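Hydrogenase/urease maturation factor HypB (Helicobacter pylori, PDB 4LPS) binds GTP, hydrolyses it slowly and uses that activity to insert nickel during the maturation of [NiFe] hydrogenases, and is also required for urease maturation. Local coordinates at residues Thr60-Leu63 with Glu64-Asp68; Arg85-Asp88 with Arg89-Lys93; Met112-Gly115 with Ala116-Leu120; Glu222-Lys225 with Asn226-Glu230. One frame throughout, in Å; residues are numbered along the deposited sequence.

Contact 1 (Thr60-Leu63 with Glu64-Asp68); sequences TTML and ENLAD. With MG (magnesium ion), chain C; GDP (guanosine-5'-diphosphate), chain D.
E64 N to T60 O opens a run of four successive i to i+4 backbone hydrogen bonds that links residues 60-63 to 64-67. This bond is 2.9 Å long with an N-H...O angle of 161°; the last of the four, from A67 N to L63 O, is longer and more bent. D68 N bonds back to N65 O. At the other end the backbone faces the nucleotide. T60 N donates to GDP O2B almost in line (170°), and T61 N donates to GDP O1A. T60 closes the G58-K59-T60 end of the P-loop (Walker A motif), with T61 directly after it; the helix begins under the phosphates. T60 OG1 binds the magnesium ion at 2.3 Å, and GDP O2B is a second ligand of the same ion. T61 OG1 lies beside its own backbone N (chi1 -62°), which brings it to GDP O1A at 2.6 Å, so the hydroxyl and the amide of T61 grip one phosphate oxygen. The T61 methyl CG2 runs alongside N65, 3.8 Å from N65 ND2. E64 stretches back along the helix, its CG 3.3 Å from T60 O, and its carboxylate forms a salt bridge with R89. On the buried side, L63 CD2 and L66 CD1 meet at 4.1 Å as the two leucines cross at a slant. L63 also packs on V76 and I133 of the sheet, and M62 reaches M213.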
loop_
_atom_site.group_PDB
_atom_site.type_symbol
_atom_site.label_atom_id
_atom_site.label_comp_id
_atom_site.label_asym_id
_atom_site.label_seq_id
_atom_site.Cartn_x
_atom_site.Cartn_y
_atom_site.Cartn_z
ATOM N N THR A 60 -4.252 -7.100 -3.135
ATOM C CA THR A 60 -3.873 -8.438 -2.687
ATOM C C THR A 60 -3.166 -9.220 -3.794
ATOM O O THR A 60 -2.177 -9.911 -3.537
ATOM C CB THR A 60 -5.094 -9.236 -2.195
ATOM O OG1 THR A 60 -5.698 -8.554 -1.089
ATOM C CG2 THR A 60 -4.679 -10.637 -1.754
ATOM N N THR A 61 -3.666 -9.101 -5.022
ATOM C CA THR A 61 -3.057 -9.778 -6.165
ATOM C C THR A 61 -1.626 -9.301 -6.362
ATOM O O THR A 61 -0.724 -10.100 -6.629
ATOM C CB THR A 61 -3.854 -9.541 -7.463
ATOM O OG1 THR A 61 -5.173 -10.089 -7.329
ATOM C CG2 THR A 61 -3.156 -10.193 -8.651
ATOM N N MET A 62 -1.423 -7.996 -6.222
ATOM C CA MET A 62 -0.093 -7.413 -6.350
ATOM C C MET A 62 0.874 -7.991 -5.320
ATOM O O MET A 62 2.008 -8.343 -5.652
ATOM C CB MET A 62 -0.158 -5.897 -6.198
ATOM C CG MET A 62 1.172 -5.209 -6.428
ATOM S SD MET A 62 1.079 -3.463 -6.006
ATOM C CE MET A 62 0.856 -3.591 -4.233
ATOM N N LEU A 63 0.423 -8.079 -4.071
ATOM C CA LEU A 63 1.247 -8.631 -3.001
ATOM C C LEU A 63 1.543 -10.109 -3.242
ATOM O O LEU A 63 2.650 -10.573 -2.968
ATOM C CB LEU A 63 0.570 -8.434 -1.640
ATOM C CG LEU A 63 0.367 -6.985 -1.183
ATOM C CD1 LEU A 63 -0.305 -6.934 0.173
ATOM C CD2 LEU A 63 1.700 -6.257 -1.128
ATOM N N GLU A 64 0.551 -10.847 -3.738
ATOM C CA GLU A 64 0.752 -12.246 -4.114
ATOM C C GLU A 64 1.866 -12.376 -5.149
ATOM O O GLU A 64 2.702 -13.276 -5.068
ATOM C CB GLU A 64 -0.541 -12.858 -4.662
ATOM C CG GLU A 64 -1.612 -13.154 -3.618
ATOM C CD GLU A 64 -2.922 -13.604 -4.243
ATOM O OE1 GLU A 64 -3.348 -12.988 -5.243
ATOM O OE2 GLU A 64 -3.522 -14.578 -3.741
ATOM N N ASN A 65 1.869 -11.467 -6.120
ATOM C CA ASN A 65 2.884 -11.463 -7.168
ATOM C C ASN A 65 4.255 -11.003 -6.666
ATOM O O ASN A 65 5.288 -11.468 -7.149
ATOM C CB ASN A 65 2.429 -10.581 -8.332
ATOM C CG ASN A 65 1.318 -11.218 -9.146
ATOM O OD1 ASN A 65 1.237 -12.441 -9.252
ATOM N ND2 ASN A 65 0.443 -10.390 -9.711
ATOM N N LEU A 66 4.264 -10.087 -5.701
ATOM C CA LEU A 66 5.516 -9.606 -5.118
ATOM C C LEU A 66 6.224 -10.707 -4.326
ATOM O O LEU A 66 7.450 -10.719 -4.218
ATOM C CB LEU A 66 5.264 -8.391 -4.221
ATOM C CG LEU A 66 5.071 -7.036 -4.910
ATOM C CD1 LEU A 66 4.685 -5.970 -3.891
ATOM C CD2 LEU A 66 6.331 -6.632 -5.657
ATOM N N ALA A 67 5.444 -11.624 -3.766
ATOM C CA ALA A 67 5.991 -12.748 -3.012
ATOM C C ALA A 67 6.872 -13.664 -3.860
ATOM O O ALA A 67 7.620 -14.483 -3.322
ATOM C CB ALA A 67 4.863 -13.547 -2.393
ATOM N N ASP A 68 6.780 -13.533 -5.180
ATOM C CA ASP A 68 7.577 -14.355 -6.082
ATOM C C ASP A 68 9.009 -13.849 -6.226
ATOM O O ASP A 68 9.860 -14.537 -6.790
ATOM C CB ASP A 68 6.910 -14.437 -7.457
ATOM C CG ASP A 68 5.584 -15.173 -7.418
ATOM O OD1 ASP A 68 5.421 -16.054 -6.548
ATOM O OD2 ASP A 68 4.710 -14.880 -8.263
HETATM MG MG MG C . -7.580 -7.193 -0.909
HETATM P PB GDP D . -8.022 -5.860 -3.927
HETATM O O1B GDP D . -9.443 -6.056 -3.462
HETATM O O2B GDP D . -7.059 -6.536 -2.985
HETATM O O3B GDP D . -7.680 -4.391 -3.969
HETATM O O3A GDP D . -7.861 -6.452 -5.410
HETATM P PA GDP D . -7.853 -8.030 -5.738
HETATM O O1A GDP D . -6.449 -8.570 -5.647
HETATM O O2A GDP D . -8.793 -8.800 -4.846
HETATM O "O5'" GDP D . -8.322 -8.052 -7.267
HETATM C "C5'" GDP D . -9.703 -7.948 -7.605
HETATM C "C4'" GDP D . -9.909 -8.547 -8.988
HETATM O "O4'" GDP D . -9.047 -7.898 -9.925
HETATM C "C3'" GDP D . -9.531 -10.016 -9.001
HETATM O "O3'" GDP D . -10.486 -10.706 -9.812
HETATM C "C2'" GDP D . -8.185 -10.074 -9.686
HETATM O "O2'" GDP D . -8.050 -11.284 -10.430
HETATM C "C1'" GDP D . -8.257 -8.875 -10.611
HETATM N N9 GDP D . -6.930 -8.295 -10.916
HETATM C C8 GDP D . -5.952 -7.953 -10.055
HETATM N N7 GDP D . -4.895 -7.426 -10.722
HETATM C C5 GDP D . -5.202 -7.413 -12.035
HETATM C C6 GDP D . -4.548 -6.990 -13.297
HETATM O O6 GDP D . -3.403 -6.497 -13.292
HETATM N N1 GDP D . -5.220 -7.151 -14.444
HETATM C C2 GDP D . -6.458 -7.681 -14.478
HETATM N N2 GDP D . -7.085 -7.819 -15.670
HETATM N N3 GDP D . -7.116 -8.088 -13.366
HETATM C C4 GDP D . -6.547 -7.980 -12.148
HETATM O O HOH W 1 -9.041 -8.502 -2.039
#

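Contact 2 (Arg85-Asp88 with Arg89-Lys93); sequences RDAD and RLRKK. With MG (magnesium ion), chain C; GDP (guanosine-5'-diphosphate), chain D.
R89 and D86, one turn apart, reach the same nucleotide-magnesium site by different means. D86 OD2 binds the magnesium ion at 2.6 Å, while the R89 guanidinium grips the alpha-phosphate. R89 NH2 points almost straight at GDP O2A (3.1 Å, 177°), which lies in the guanidinium plane at its edge, and R89 NH1 donates to GDP O1A. A bend at chi3 (65°) in an otherwise extended chain brings the group there, and the two bonds to the alpha-phosphate probably limit its rotation. D86 and R89 lie side by side, but D86 OD1 is 3.8 Å from R89 NH2 and well out of the guanidinium plane, so this long salt bridge acts through charge alone.

A second acid-base pair sits farther round the helix. R91 NH2 donates to D88 OD1 at 2.7 Å; the oxygen is in the guanidinium plane, yet the donor stands above the carboxylate plane. R91 folds back with one guanidinium face over A87 CB, and NH2 also bonds N84. Backbone bonds from R89 N, L90 N, R91 N and K92 N to the carbonyls four residues earlier join the two segments. Helix 85-91 is the crossover of a beta-alpha-beta unit between strands 74-80 and 97-101: L90 packs on V76, A97 and helix 59-66, A87 touches Q99, and R91 NH1 reaches A97 O.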
loop_
_atom_site.group_PDB
_atom_site.type_symbol
_atom_site.label_atom_id
_atom_site.label_comp_id
_atom_site.label_asym_id
_atom_site.label_seq_id
_atom_site.Cartn_x
_atom_site.Cartn_y
_atom_site.Cartn_z
ATOM N N ARG A 85 -10.152 -13.281 4.194
ATOM C CA ARG A 85 -10.040 -13.725 2.809
ATOM C C ARG A 85 -8.719 -13.274 2.186
ATOM O O ARG A 85 -8.041 -14.072 1.542
ATOM C CB ARG A 85 -11.231 -13.238 1.972
ATOM C CG ARG A 85 -12.427 -14.198 1.993
ATOM C CD ARG A 85 -13.739 -13.541 1.589
ATOM N NE ARG A 85 -14.834 -14.513 1.584
ATOM C CZ ARG A 85 -16.002 -14.332 0.974
ATOM N NH1 ARG A 85 -16.240 -13.211 0.306
ATOM N NH2 ARG A 85 -16.932 -15.275 1.026
ATOM N N ASP A 86 -8.361 -12.006 2.360
ATOM C CA ASP A 86 -7.107 -11.508 1.805
ATOM C C ASP A 86 -5.895 -12.128 2.506
ATOM O O ASP A 86 -4.929 -12.521 1.855
ATOM C CB ASP A 86 -7.044 -9.981 1.880
ATOM C CG ASP A 86 -8.078 -9.315 0.996
ATOM O OD1 ASP A 86 -8.468 -9.925 -0.022
ATOM O OD2 ASP A 86 -8.492 -8.177 1.308
ATOM N N ALA A 87 -5.951 -12.209 3.832
ATOM C CA ALA A 87 -4.846 -12.753 4.617
ATOM C C ALA A 87 -4.575 -14.211 4.260
ATOM O O ALA A 87 -3.421 -14.635 4.175
ATOM C CB ALA A 87 -5.134 -12.618 6.104
ATOM N N ASP A 88 -5.647 -14.974 4.070
ATOM C CA ASP A 88 -5.541 -16.378 3.683
ATOM C C ASP A 88 -4.904 -16.562 2.309
ATOM O O ASP A 88 -4.065 -17.443 2.128
ATOM C CB ASP A 88 -6.915 -17.049 3.706
ATOM C CG ASP A 88 -7.345 -17.452 5.101
ATOM O OD1 ASP A 88 -6.466 -17.626 5.970
ATOM O OD2 ASP A 88 -8.566 -17.606 5.324
ATOM N N ARG A 89 -5.316 -15.747 1.340
ATOM C CA ARG A 89 -4.700 -15.775 0.013
ATOM C C ARG A 89 -3.191 -15.574 0.097
ATOM O O ARG A 89 -2.426 -16.228 -0.613
ATOM C CB ARG A 89 -5.309 -14.702 -0.894
ATOM C CG ARG A 89 -6.667 -15.054 -1.488
ATOM C CD ARG A 89 -7.348 -13.818 -2.063
ATOM N NE ARG A 89 -6.617 -13.273 -3.207
ATOM C CZ ARG A 89 -6.940 -12.148 -3.842
ATOM N NH1 ARG A 89 -6.214 -11.735 -4.870
ATOM N NH2 ARG A 89 -7.983 -11.433 -3.446
ATOM N N LEU A 90 -2.771 -14.658 0.964
ATOM C CA LEU A 90 -1.357 -14.334 1.122
ATOM C C LEU A 90 -0.598 -15.455 1.831
ATOM O O LEU A 90 0.527 -15.787 1.452
ATOM C CB LEU A 90 -1.201 -13.019 1.888
ATOM C CG LEU A 90 -1.599 -11.755 1.116
ATOM C CD1 LEU A 90 -1.504 -10.531 2.000
ATOM C CD2 LEU A 90 -0.722 -11.580 -0.104
ATOM N N ARG A 91 -1.215 -16.035 2.858
ATOM C CA ARG A 91 -0.583 -17.114 3.616
ATOM C C ARG A 91 -0.478 -18.375 2.766
ATOM O O ARG A 91 0.465 -19.153 2.918
ATOM C CB ARG A 91 -1.341 -17.392 4.919
ATOM C CG ARG A 91 -1.151 -16.297 5.972
ATOM C CD ARG A 91 -1.787 -16.638 7.319
ATOM N NE ARG A 91 -3.246 -16.722 7.272
ATOM C CZ ARG A 91 -4.059 -15.868 7.889
ATOM N NH1 ARG A 91 -3.556 -14.868 8.599
ATOM N NH2 ARG A 91 -5.375 -16.014 7.802
ATOM N N LYS A 92 -1.455 -18.578 1.887
ATOM C CA LYS A 92 -1.398 -19.654 0.898
ATOM C C LYS A 92 -0.150 -19.529 0.012
ATOM O O LYS A 92 0.334 -20.519 -0.539
ATOM C CB LYS A 92 -2.674 -19.647 0.044
ATOM C CG LYS A 92 -2.695 -20.627 -1.132
ATOM C CD LYS A 92 -2.500 -22.071 -0.682
ATOM C CE LYS A 92 -2.688 -23.050 -1.837
ATOM N NZ LYS A 92 -4.122 -23.364 -2.075
ATOM N N LYS A 93 0.373 -18.309 -0.110
ATOM C CA LYS A 93 1.564 -18.058 -0.919
ATOM C C LYS A 93 2.863 -18.013 -0.112
ATOM O O LYS A 93 3.921 -17.699 -0.659
ATOM C CB LYS A 93 1.406 -16.748 -1.695
ATOM C CG LYS A 93 0.383 -16.810 -2.817
ATOM C CD LYS A 93 1.033 -17.315 -4.097
ATOM C CE LYS A 93 2.107 -16.355 -4.569
ATOM N NZ LYS A 93 2.817 -16.840 -5.784
HETATM MG MG MG C . -7.580 -7.193 -0.909
HETATM P PB GDP D . -8.022 -5.860 -3.927
HETATM O O1B GDP D . -9.443 -6.056 -3.462
HETATM O O2B GDP D . -7.059 -6.536 -2.985
HETATM O O3B GDP D . -7.680 -4.391 -3.969
HETATM O O3A GDP D . -7.861 -6.452 -5.410
HETATM P PA GDP D . -7.853 -8.030 -5.738
HETATM O O1A GDP D . -6.449 -8.570 -5.647
HETATM O O2A GDP D . -8.793 -8.800 -4.846
HETATM O "O5'" GDP D . -8.322 -8.052 -7.267
HETATM C "C5'" GDP D . -9.703 -7.948 -7.605
HETATM C "C4'" GDP D . -9.909 -8.547 -8.988
HETATM O "O4'" GDP D . -9.047 -7.898 -9.925
HETATM C "C3'" GDP D . -9.531 -10.016 -9.001
HETATM O "O3'" GDP D . -10.486 -10.706 -9.812
HETATM C "C2'" GDP D . -8.185 -10.074 -9.686
HETATM O "O2'" GDP D . -8.050 -11.284 -10.430
HETATM C "C1'" GDP D . -8.257 -8.875 -10.611
HETATM N N9 GDP D . -6.930 -8.295 -10.916
HETATM C C8 GDP D . -5.952 -7.953 -10.055
HETATM N N7 GDP D . -4.895 -7.426 -10.722
HETATM C C5 GDP D . -5.202 -7.413 -12.035
HETATM C C6 GDP D . -4.548 -6.990 -13.297
HETATM O O6 GDP D . -3.403 -6.497 -13.292
HETATM N N1 GDP D . -5.220 -7.151 -14.444
HETATM C C2 GDP D . -6.458 -7.681 -14.478
HETATM N N2 GDP D . -7.085 -7.819 -15.670
HETATM N N3 GDP D . -7.116 -8.088 -13.366
HETATM C C4 GDP D . -6.547 -7.980 -12.148
HETATM O O HOH W 1 -9.041 -8.502 -2.039
#

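Contact 3 (Met112-Gly115 with Ala116-Leu120); sequences MIEG and AFDLL
D118 returns over the preceding turn to meet E114. Its CB lies 3.5 Å from E114 O, the carbonyl that accepts the backbone bond from D118 N (2.9 Å, 159°). CG comes closer to that oxygen, at 3.2 Å, because chi1 of -71° sets it beside its own backbone N. Beyond CG the carboxylate divides its partners: OD1 forms a salt bridge with R40, while OD2 lies 4.0 Å from E114 CG. OD2 also accepts a 2.5 Å hydrogen bond from water 2, which donates to E114 OE1 as well. E114 is fully extended and runs alongside D118, the two carboxylate planes 83° apart. The like charges of E114 OE1 and D118 OD2 stand 4.3 Å from each other; the bridging water, together with K33 on E114 and R40 on D118, probably offsets their repulsion.

Backbone bonds F117 N to I113 O and L119 N to G115 O flank the one beneath the aspartate. Helix 110-122 lies between helix 29-43 and the sheet: E114, D118 and F117 meet R40 on the helix side, and I113 packs on Y41, whereas A116 and L120 rest on V77 of strand 74-80 and M112 touches I100 of strand 97-101.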
loop_
_atom_site.group_PDB
_atom_site.type_symbol
_atom_site.label_atom_id
_atom_site.label_comp_id
_atom_site.label_asym_id
_atom_site.label_seq_id
_atom_site.Cartn_x
_atom_site.Cartn_y
_atom_site.Cartn_z
ATOM N N MET A 112 -4.499 0.289 15.660
ATOM C CA MET A 112 -4.875 -1.025 15.138
ATOM C C MET A 112 -3.660 -1.828 14.684
ATOM O O MET A 112 -3.655 -3.058 14.760
ATOM C CB MET A 112 -5.845 -0.882 13.961
ATOM C CG MET A 112 -7.184 -0.229 14.282
ATOM S SD MET A 112 -8.176 -0.043 12.782
ATOM C CE MET A 112 -9.396 1.170 13.303
ATOM N N ILE A 113 -2.629 -1.127 14.218
ATOM C CA ILE A 113 -1.418 -1.780 13.726
ATOM C C ILE A 113 -0.659 -2.476 14.856
ATOM O O ILE A 113 -0.022 -3.508 14.638
ATOM C CB ILE A 113 -0.481 -0.774 13.022
ATOM C CG1 ILE A 113 -1.268 0.100 12.039
ATOM C CG2 ILE A 113 0.651 -1.499 12.305
ATOM C CD1 ILE A 113 -1.895 -0.680 10.888
ATOM N N GLU A 114 -0.739 -1.909 16.059
ATOM C CA GLU A 114 0.080 -2.351 17.185
ATOM C C GLU A 114 -0.125 -3.829 17.491
ATOM O O GLU A 114 0.840 -4.573 17.679
ATOM C CB GLU A 114 -0.234 -1.526 18.434
ATOM C CG GLU A 114 0.551 -1.961 19.662
ATOM C CD GLU A 114 0.251 -1.121 20.886
ATOM O OE1 GLU A 114 0.712 -1.490 21.990
ATOM O OE2 GLU A 114 -0.443 -0.092 20.747
ATOM N N GLY A 115 -1.390 -4.241 17.549
ATOM C CA GLY A 115 -1.740 -5.620 17.837
ATOM C C GLY A 115 -1.176 -6.586 16.816
ATOM O O GLY A 115 -0.580 -7.599 17.172
ATOM N N ALA A 116 -1.371 -6.265 15.540
ATOM C CA ALA A 116 -0.863 -7.091 14.451
ATOM C C ALA A 116 0.664 -7.114 14.454
ATOM O O ALA A 116 1.279 -8.152 14.207
ATOM C CB ALA A 116 -1.386 -6.583 13.114
ATOM N N PHE A 117 1.260 -5.960 14.736
ATOM C CA PHE A 117 2.710 -5.816 14.830
ATOM C C PHE A 117 3.290 -6.737 15.903
ATOM O O PHE A 117 4.288 -7.422 15.671
ATOM C CB PHE A 117 3.063 -4.356 15.131
ATOM C CG PHE A 117 4.532 -4.035 15.037
ATOM C CD1 PHE A 117 5.343 -4.082 16.161
ATOM C CD2 PHE A 117 5.093 -3.648 13.829
ATOM C CE1 PHE A 117 6.691 -3.773 16.078
ATOM C CE2 PHE A 117 6.438 -3.336 13.738
ATOM C CZ PHE A 117 7.238 -3.397 14.866
ATOM N N ASP A 118 2.674 -6.732 17.081
ATOM C CA ASP A 118 3.128 -7.564 18.190
ATOM C C ASP A 118 3.081 -9.056 17.856
ATOM O O ASP A 118 4.009 -9.800 18.181
ATOM C CB ASP A 118 2.295 -7.279 19.440
ATOM C CG ASP A 118 2.596 -5.924 20.044
ATOM O OD1 ASP A 118 3.594 -5.298 19.631
ATOM O OD2 ASP A 118 1.834 -5.479 20.931
ATOM N N LEU A 119 1.996 -9.491 17.220
ATOM C CA LEU A 119 1.864 -10.885 16.794
ATOM C C LEU A 119 2.948 -11.267 15.796
ATOM O O LEU A 119 3.609 -12.296 15.951
ATOM C CB LEU A 119 0.489 -11.140 16.170
ATOM C CG LEU A 119 -0.755 -11.055 17.056
ATOM C CD1 LEU A 119 -2.003 -11.182 16.208
ATOM C CD2 LEU A 119 -0.740 -12.139 18.121
ATOM N N LEU A 120 3.121 -10.436 14.773
ATOM C CA LEU A 120 4.131 -10.672 13.749
ATOM C C LEU A 120 5.532 -10.694 14.347
ATOM O O LEU A 120 6.398 -11.448 13.899
ATOM C CB LEU A 120 4.035 -9.611 12.653
ATOM C CG LEU A 120 2.840 -9.752 11.709
ATOM C CD1 LEU A 120 2.731 -8.541 10.803
ATOM C CD2 LEU A 120 2.968 -11.022 10.885
HETATM O O HOH W 2 2.471 -3.445 22.300
#

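Contact 4 (Glu222-Lys225 with Asn226-Glu230); sequences EDFK and NFLLE
E222 reaches N226 one turn ahead through its backbone and side chain. E222 O accepts the bond from N226 N at 3.1 Å, and E222 CG runs alongside N226 ND2. D223 O takes F227 N, while D223 OD1 accepts a hydrogen bond from water 4, which in turn accepts one from N226 ND2 at 2.6 Å; the other carboxylate oxygen of D223 pairs with K219. F224 carries the apolar face. With CG anti to its backbone N (chi1 179°), its ring lies under L228, whose CG makes a CH-pi contact 4.2 Å from the ring centroid and 19° off the normal. L228 CD1 comes nearer to the rim, 3.6 Å from F224 CE2. The F227 ring lies slid away from F224, planes at 27° and barely overlapping, and the two touch at F224 CE1 and F227 CD2 (3.9 Å). K225 bends at chi2 and chi3, which curls NZ round to the following residue, N226, where it donates to OD1 at 2.7 Å; the donor stands out of the amide's carbonyl plane. Its ammonium group also forms a salt bridge with D71. Midway along the lysine, K225 CD packs against L229 CD1 at 3.6 Å. The two rings and L228 turn inward to F51, L49, I154 and M152, with F211 meeting both phenylalanines, whereas E222, D223 and N226 line a watered flank. This is an amphipathic helix, 218-234, laid over the parallel sheet of a P-loop GTPase fold, against strands 47-52 and 152-158.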
loop_
_atom_site.group_PDB
_atom_site.type_symbol
_atom_site.label_atom_id
_atom_site.label_comp_id
_atom_site.label_asym_id
_atom_site.label_seq_id
_atom_site.Cartn_x
_atom_site.Cartn_y
_atom_site.Cartn_z
ATOM N N GLU A 222 8.403 -6.416 -11.432
ATOM C CA GLU A 222 9.834 -6.380 -11.173
ATOM C C GLU A 222 10.350 -4.948 -11.057
ATOM O O GLU A 222 11.191 -4.653 -10.207
ATOM C CB GLU A 222 10.577 -7.128 -12.282
ATOM C CG GLU A 222 12.086 -7.180 -12.121
ATOM C CD GLU A 222 12.732 -8.158 -13.081
ATOM O OE1 GLU A 222 13.509 -9.023 -12.619
ATOM O OE2 GLU A 222 12.468 -8.060 -14.298
ATOM N N ASP A 223 9.852 -4.066 -11.919
ATOM C CA ASP A 223 10.265 -2.670 -11.894
ATOM C C ASP A 223 9.827 -1.994 -10.601
ATOM O O ASP A 223 10.581 -1.220 -10.010
ATOM C CB ASP A 223 9.703 -1.918 -13.103
ATOM C CG ASP A 223 10.430 -2.258 -14.391
ATOM O OD1 ASP A 223 11.453 -2.972 -14.327
ATOM O OD2 ASP A 223 9.972 -1.817 -15.471
ATOM N N PHE A 224 8.608 -2.296 -10.162
ATOM C CA PHE A 224 8.066 -1.681 -8.956
ATOM C C PHE A 224 8.791 -2.220 -7.728
ATOM O O PHE A 224 9.027 -1.488 -6.767
ATOM C CB PHE A 224 6.557 -1.925 -8.839
ATOM C CG PHE A 224 5.943 -1.327 -7.603
ATOM C CD1 PHE A 224 5.897 0.050 -7.435
ATOM C CD2 PHE A 224 5.427 -2.140 -6.603
ATOM C CE1 PHE A 224 5.342 0.610 -6.292
ATOM C CE2 PHE A 224 4.870 -1.589 -5.457
ATOM C CZ PHE A 224 4.828 -0.211 -5.301
ATOM N N LYS A 225 9.127 -3.506 -7.764
ATOM C CA LYS A 225 9.879 -4.141 -6.685
ATOM C C LYS A 225 11.241 -3.476 -6.495
ATOM O O LYS A 225 11.650 -3.188 -5.368
ATOM C CB LYS A 225 10.048 -5.641 -6.971
ATOM C CG LYS A 225 10.815 -6.436 -5.914
ATOM C CD LYS A 225 12.316 -6.494 -6.187
ATOM C CE LYS A 225 12.632 -7.312 -7.423
ATOM N NZ LYS A 225 14.099 -7.371 -7.677
ATOM N N ASN A 226 11.941 -3.243 -7.602
ATOM C CA ASN A 226 13.259 -2.623 -7.555
ATOM C C ASN A 226 13.173 -1.186 -7.067
ATOM O O ASN A 226 14.068 -0.701 -6.377
ATOM C CB ASN A 226 13.927 -2.669 -8.931
ATOM C CG ASN A 226 14.427 -4.054 -9.294
ATOM O OD1 ASN A 226 14.755 -4.856 -8.419
ATOM N ND2 ASN A 226 14.494 -4.338 -10.591
ATOM N N PHE A 227 12.085 -0.515 -7.434
ATOM C CA PHE A 227 11.782 0.820 -6.934
ATOM C C PHE A 227 11.688 0.832 -5.413
ATOM O O PHE A 227 12.268 1.693 -4.750
ATOM C CB PHE A 227 10.476 1.321 -7.557
ATOM C CG PHE A 227 9.917 2.552 -6.904
ATOM C CD1 PHE A 227 10.491 3.795 -7.126
ATOM C CD2 PHE A 227 8.801 2.467 -6.085
ATOM C CE1 PHE A 227 9.972 4.929 -6.528
ATOM C CE2 PHE A 227 8.275 3.596 -5.483
ATOM C CZ PHE A 227 8.862 4.829 -5.707
ATOM N N LEU A 228 10.963 -0.137 -4.865
ATOM C CA LEU A 228 10.797 -0.248 -3.422
ATOM C C LEU A 228 12.126 -0.535 -2.736
ATOM O O LEU A 228 12.412 0.009 -1.669
ATOM C CB LEU A 228 9.783 -1.341 -3.088
ATOM C CG LEU A 228 8.332 -1.078 -3.498
ATOM C CD1 LEU A 228 7.441 -2.231 -3.067
ATOM C CD2 LEU A 228 7.826 0.229 -2.906
ATOM N N LEU A 229 12.928 -1.398 -3.356
ATOM C CA LEU A 229 14.234 -1.767 -2.826
ATOM C C LEU A 229 15.147 -0.550 -2.745
ATOM O O LEU A 229 15.896 -0.388 -1.781
ATOM C CB LEU A 229 14.882 -2.852 -3.692
ATOM C CG LEU A 229 14.387 -4.289 -3.506
ATOM C CD1 LEU A 229 15.181 -5.244 -4.383
ATOM C CD2 LEU A 229 14.476 -4.703 -2.044
ATOM N N GLU A 230 15.087 0.297 -3.766
ATOM C CA GLU A 230 15.917 1.492 -3.800
ATOM C C GLU A 230 15.427 2.514 -2.778
ATOM O O GLU A 230 16.226 3.230 -2.170
ATOM C CB GLU A 230 15.927 2.097 -5.206
ATOM C CG GLU A 230 16.494 3.509 -5.283
ATOM C CD GLU A 230 17.972 3.576 -4.927
ATOM O OE1 GLU A 230 18.652 2.526 -4.951
ATOM O OE2 GLU A 230 18.456 4.686 -4.616
HETATM O O HOH W 3 15.525 -7.074 -10.803
HETATM O O HOH W 4 13.828 -3.038 -12.737
#

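How the contacts relate
All four contacts are turns of helices around one parallel seven-stranded sheet, and they follow one another along the chain from contact 1 to contact 4. Contacts 1 and 2, centres 10 Å apart, share the GDP, the magnesium ion and water 1; their segments are also joined just beyond helices 59-66 and 85-91 by the D68-K93 salt bridge. Contact 4 packs on contact 1, centres 13 Å apart, through L66 against K225 and M62 against F224. Contact 3 touches none of the others and lies about 26 Å from contact 4, centre to centre; its M112 is near H107, a likely nickel ligand of the nucleotide-free protein. Strand 74-80 packs against contacts 1, 2 and 3, so one strand lies against both the nucleotide-magnesium helices and the helix near the nickel site.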